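Local coordinates for 14 KDA fatty acid binding protein (Schistosoma mansoni, PDB 1VYF) that binds oleic, arachidonic and other long-chain fatty acids inside a beta-barrel and may take part in their transport, at residues A[101-109]-A[117-125]. Numbering follows the deposited sequence. Where two conformers were deposited one is given.
Sequences PKNTTVIVR and KTTVTVGDV. With OLA (oleic acid), chain B.
In the fatty-acid-binding barrel, Ile-107 and Arg-109 pair with Val-120 and Thr-118 across the antiparallel hairpin of strands 104-112 and 115-122, and these four side chains face the cavity that holds oleic acid. Val-106 with Thr-121 and Val-108 with Thr-119 form the hydrogen-bonded pairs, their side chains on the other face; Val-106 N reaches Thr-121 O at 3.0 Å, nearly straight at 174°. On the cavity side, Thr-118 CG2 lies alongside Ile-107 CG2 at 3.5 Å, tight for two methyls, and Val-120 CG2 meets OLA C2 at 3.9 Å. Ile-107 CG2 also covers one face of the Arg-109 guanidinium, offset toward its rim. The Arg-109 chain, extended from CG to NE, brings NH2 within 3.2 Å of OLA O1, bent at 146°, while NH1 is hydrogen-bonded to Gln-96 OE1 of the adjacent strand 93-99. At the guanidinium edge a water accepts from Arg-109 NE at 2.9 Å, donates to OLA O1 at 2.7 Å and bonds Thr-118 OG1. With CG2 anti to the backbone N and OG1 beside it (chi1 -64°), Thr-118 turns its methyl to Ile-107 and its hydroxyl to that water. Arg-129 and Tyr-131 also bond the ligand, so direct and water-mediated bonds together grip the head group, and the arginine charges would probably stabilise an ionised carboxylate.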
loop_
_atom_site.group_PDB
_atom_site.type_symbol
_atom_site.label_atom_id
_atom_site.label_comp_id
_atom_site.label_asym_id
_atom_site.label_seq_id
_atom_site.Cartn_x
_atom_site.Cartn_y
_atom_site.Cartn_z
ATOM N N PRO A 101 2.069 -15.572 -7.999
ATOM C CA PRO A 101 2.062 -16.470 -9.171
ATOM C C PRO A 101 0.800 -16.380 -10.021
ATOM O O PRO A 101 0.860 -16.668 -11.225
ATOM C CB PRO A 101 2.177 -17.860 -8.536
ATOM C CG PRO A 101 2.732 -17.616 -7.200
ATOM C CD PRO A 101 2.058 -16.338 -6.738
ATOM N N LYS A 102 -0.320 -16.012 -9.403
ATOM C CA LYS A 102 -1.574 -15.826 -10.119
ATOM C C LYS A 102 -1.705 -14.410 -10.731
ATOM O O LYS A 102 -2.210 -14.267 -11.845
ATOM C CB LYS A 102 -2.746 -16.155 -9.202
ATOM C CG LYS A 102 -2.839 -17.618 -8.771
ATOM C CD LYS A 102 -4.142 -17.887 -7.975
ATOM C CE LYS A 102 -4.175 -19.270 -7.332
ATOM N NZ LYS A 102 -5.265 -19.401 -6.303
ATOM N N ASN A 103 -1.198 -13.383 -10.039
ATOM C CA ASN A 103 -1.456 -11.986 -10.412
ATOM C C ASN A 103 -0.349 -11.015 -10.037
ATOM O O ASN A 103 0.524 -11.313 -9.236
ATOM C CB ASN A 103 -2.710 -11.480 -9.729
ATOM C CG ASN A 103 -3.987 -11.936 -10.404
ATOM O OD1 ASN A 103 -4.225 -11.630 -11.568
ATOM N ND2 ASN A 103 -4.818 -12.641 -9.672
ATOM N N THR A 104 -0.417 -9.835 -10.634
ATOM C CA THR A 104 0.465 -8.737 -10.315
ATOM C C THR A 104 -0.389 -7.552 -9.877
ATOM O O THR A 104 -1.369 -7.236 -10.542
ATOM C CB THR A 104 1.322 -8.420 -11.537
ATOM O OG1 THR A 104 2.324 -9.457 -11.662
ATOM C CG2 THR A 104 2.130 -7.116 -11.363
ATOM N N THR A 105 -0.025 -6.963 -8.741
ATOM C CA THR A 105 -0.695 -5.770 -8.175
ATOM C C THR A 105 0.242 -4.578 -8.268
ATOM O O THR A 105 1.380 -4.655 -7.837
ATOM C CB THR A 105 -1.043 -6.007 -6.718
ATOM O OG1 THR A 105 -1.793 -7.216 -6.586
ATOM C CG2 THR A 105 -1.962 -4.833 -6.161
ATOM N N VAL A 106 -0.236 -3.483 -8.849
ATOM C CA VAL A 106 0.517 -2.256 -8.920
ATOM C C VAL A 106 -0.160 -1.262 -7.960
ATOM O O VAL A 106 -1.385 -1.042 -8.039
ATOM C CB VAL A 106 0.591 -1.697 -10.299
ATOM C CG1 VAL A 106 1.416 -0.453 -10.311
ATOM C CG2 VAL A 106 1.180 -2.744 -11.266
ATOM N N ILE A 107 0.618 -0.746 -7.018
ATOM C CA ILE A 107 0.100 0.224 -6.019
ATOM C C ILE A 107 0.845 1.540 -6.126
ATOM O O ILE A 107 2.031 1.653 -5.793
ATOM C CB ILE A 107 0.211 -0.344 -4.587
ATOM C CG1 ILE A 107 -0.372 -1.748 -4.514
ATOM C CG2 ILE A 107 -0.507 0.608 -3.594
ATOM C CD1 ILE A 107 0.191 -2.584 -3.406
ATOM N N VAL A 108 0.169 2.560 -6.618
ATOM C CA VAL A 108 0.743 3.876 -6.745
ATOM C C VAL A 108 0.256 4.677 -5.513
ATOM O O VAL A 108 -0.906 4.595 -5.139
ATOM C CB VAL A 108 0.320 4.538 -8.097
ATOM C CG1 VAL A 108 0.926 5.885 -8.272
ATOM C CG2 VAL A 108 0.647 3.637 -9.280
ATOM N N ARG A 109 1.178 5.370 -4.858
ATOM C CA ARG A 109 0.905 6.240 -3.727
ATOM C C ARG A 109 1.420 7.614 -4.063
ATOM O O ARG A 109 2.610 7.797 -4.379
ATOM C CB ARG A 109 1.598 5.734 -2.482
ATOM C CG ARG A 109 1.178 4.323 -2.075
ATOM C CD ARG A 109 1.709 3.882 -0.758
ATOM N NE ARG A 109 1.037 2.705 -0.247
ATOM C CZ ARG A 109 1.355 1.448 -0.501
ATOM N NH1 ARG A 109 2.376 1.146 -1.278
ATOM N NH2 ARG A 109 0.641 0.482 0.051
ATOM N N LYS A 117 -3.189 9.553 -2.012
ATOM C CA LYS A 117 -4.073 8.781 -2.860
ATOM C C LYS A 117 -3.356 7.510 -3.187
ATOM O O LYS A 117 -2.258 7.549 -3.711
ATOM C CB LYS A 117 -4.400 9.534 -4.135
ATOM C CG LYS A 117 -5.276 8.698 -5.086
ATOM C CD LYS A 117 -5.794 9.448 -6.291
ATOM C CE LYS A 117 -4.711 10.042 -7.136
ATOM N NZ LYS A 117 -5.296 10.862 -8.233
ATOM N N THR A 118 -3.984 6.384 -2.924
ATOM C CA THR A 118 -3.366 5.070 -3.236
ATOM C C THR A 118 -4.185 4.398 -4.342
ATOM O O THR A 118 -5.352 4.067 -4.112
ATOM C CB THR A 118 -3.359 4.223 -1.962
ATOM O OG1 THR A 118 -2.518 4.859 -0.982
ATOM C CG2 THR A 118 -2.748 2.826 -2.173
ATOM N N THR A 119 -3.614 4.229 -5.540
ATOM C CA THR A 119 -4.339 3.588 -6.638
ATOM C C THR A 119 -3.864 2.156 -6.726
ATOM O O THR A 119 -2.666 1.921 -6.797
ATOM C CB THR A 119 -4.110 4.358 -7.923
ATOM O OG1 THR A 119 -4.609 5.695 -7.782
ATOM C CG2 THR A 119 -4.903 3.791 -9.068
ATOM N N VAL A 120 -4.787 1.199 -6.737
ATOM C CA VAL A 120 -4.418 -0.229 -6.753
ATOM C C VAL A 120 -4.978 -0.857 -8.022
ATOM O O VAL A 120 -6.183 -0.849 -8.241
ATOM C CB VAL A 120 -4.980 -0.945 -5.537
ATOM C CG1 VAL A 120 -4.563 -2.448 -5.512
ATOM C CG2 VAL A 120 -4.550 -0.227 -4.256
ATOM N N THR A 121 -4.118 -1.438 -8.860
ATOM C CA THR A 121 -4.572 -1.988 -10.141
ATOM C C THR A 121 -4.109 -3.434 -10.272
ATOM O O THR A 121 -2.984 -3.734 -9.932
ATOM C CB THR A 121 -4.030 -1.152 -11.329
ATOM O OG1 THR A 121 -2.590 -1.042 -11.285
ATOM C CG2 THR A 121 -4.419 0.237 -11.184
ATOM N N VAL A 122 -5.021 -4.317 -10.670
ATOM C CA VAL A 122 -4.730 -5.731 -10.937
ATOM C C VAL A 122 -5.364 -5.989 -12.321
ATOM O O VAL A 122 -6.579 -6.085 -12.428
ATOM C CB VAL A 122 -5.360 -6.644 -9.885
ATOM C CG1 VAL A 122 -5.027 -8.112 -10.181
ATOM C CG2 VAL A 122 -4.903 -6.243 -8.433
ATOM N N GLY A 123 -4.542 -6.033 -13.361
ATOM C CA GLY A 123 -5.021 -6.177 -14.726
ATOM C C GLY A 123 -5.825 -4.962 -15.139
ATOM O O GLY A 123 -5.303 -3.846 -15.103
ATOM N N ASP A 124 -7.108 -5.179 -15.452
ATOM C CA ASP A 124 -8.011 -4.114 -15.925
ATOM C C ASP A 124 -8.870 -3.533 -14.786
ATOM O O ASP A 124 -9.621 -2.605 -15.024
ATOM C CB ASP A 124 -8.905 -4.582 -17.120
ATOM C CG ASP A 124 -9.908 -5.691 -16.752
ATOM O OD1 ASP A 124 -10.272 -6.495 -17.647
ATOM O OD2 ASP A 124 -10.414 -5.840 -15.621
ATOM N N VAL A 125 -8.735 -4.042 -13.559
ATOM C CA VAL A 125 -9.525 -3.550 -12.402
ATOM C C VAL A 125 -8.703 -2.532 -11.568
ATOM O O VAL A 125 -7.497 -2.737 -11.299
ATOM C CB VAL A 125 -9.957 -4.733 -11.517
ATOM C CG1 VAL A 125 -10.860 -4.319 -10.423
ATOM C CG2 VAL A 125 -10.637 -5.828 -12.371
HETATM C C1 OLA B . -3.527 0.273 0.522
HETATM O O1 OLA B . -2.449 0.645 0.960
HETATM O O2 OLA B . -4.577 0.967 0.934
HETATM C C2 OLA B . -3.760 -0.850 -0.489
HETATM C C3 OLA B . -2.813 -2.062 -0.500
HETATM C C4 OLA B . -3.566 -3.420 -0.514
HETATM C C5 OLA B . -3.304 -4.347 -1.710
HETATM C C6 OLA B . -4.421 -5.374 -1.939
HETATM C C7 OLA B . -4.301 -6.660 -1.131
HETATM C C8 OLA B . -4.981 -6.579 0.233
HETATM C C9 OLA B . -6.023 -7.657 0.420
HETATM C C10 OLA B . -6.826 -7.718 1.494
HETATM C C11 OLA B . -6.795 -6.715 2.630
HETATM C C12 OLA B . -6.868 -7.393 4.000
HETATM C C13 OLA B . -7.164 -6.413 5.144
HETATM C C14 OLA B . -6.007 -5.474 5.502
HETATM C C15 OLA B . -6.090 -4.112 4.802
HETATM C C16 OLA B . -4.735 -3.393 4.799
HETATM C C17 OLA B . -4.254 -3.028 3.390
HETATM C C18 OLA B . -4.753 -1.654 3.018
HETATM O O HOH W 1 -1.430 -5.895 -12.936
HETATM O O HOH W 2 -1.441 3.181 1.199
#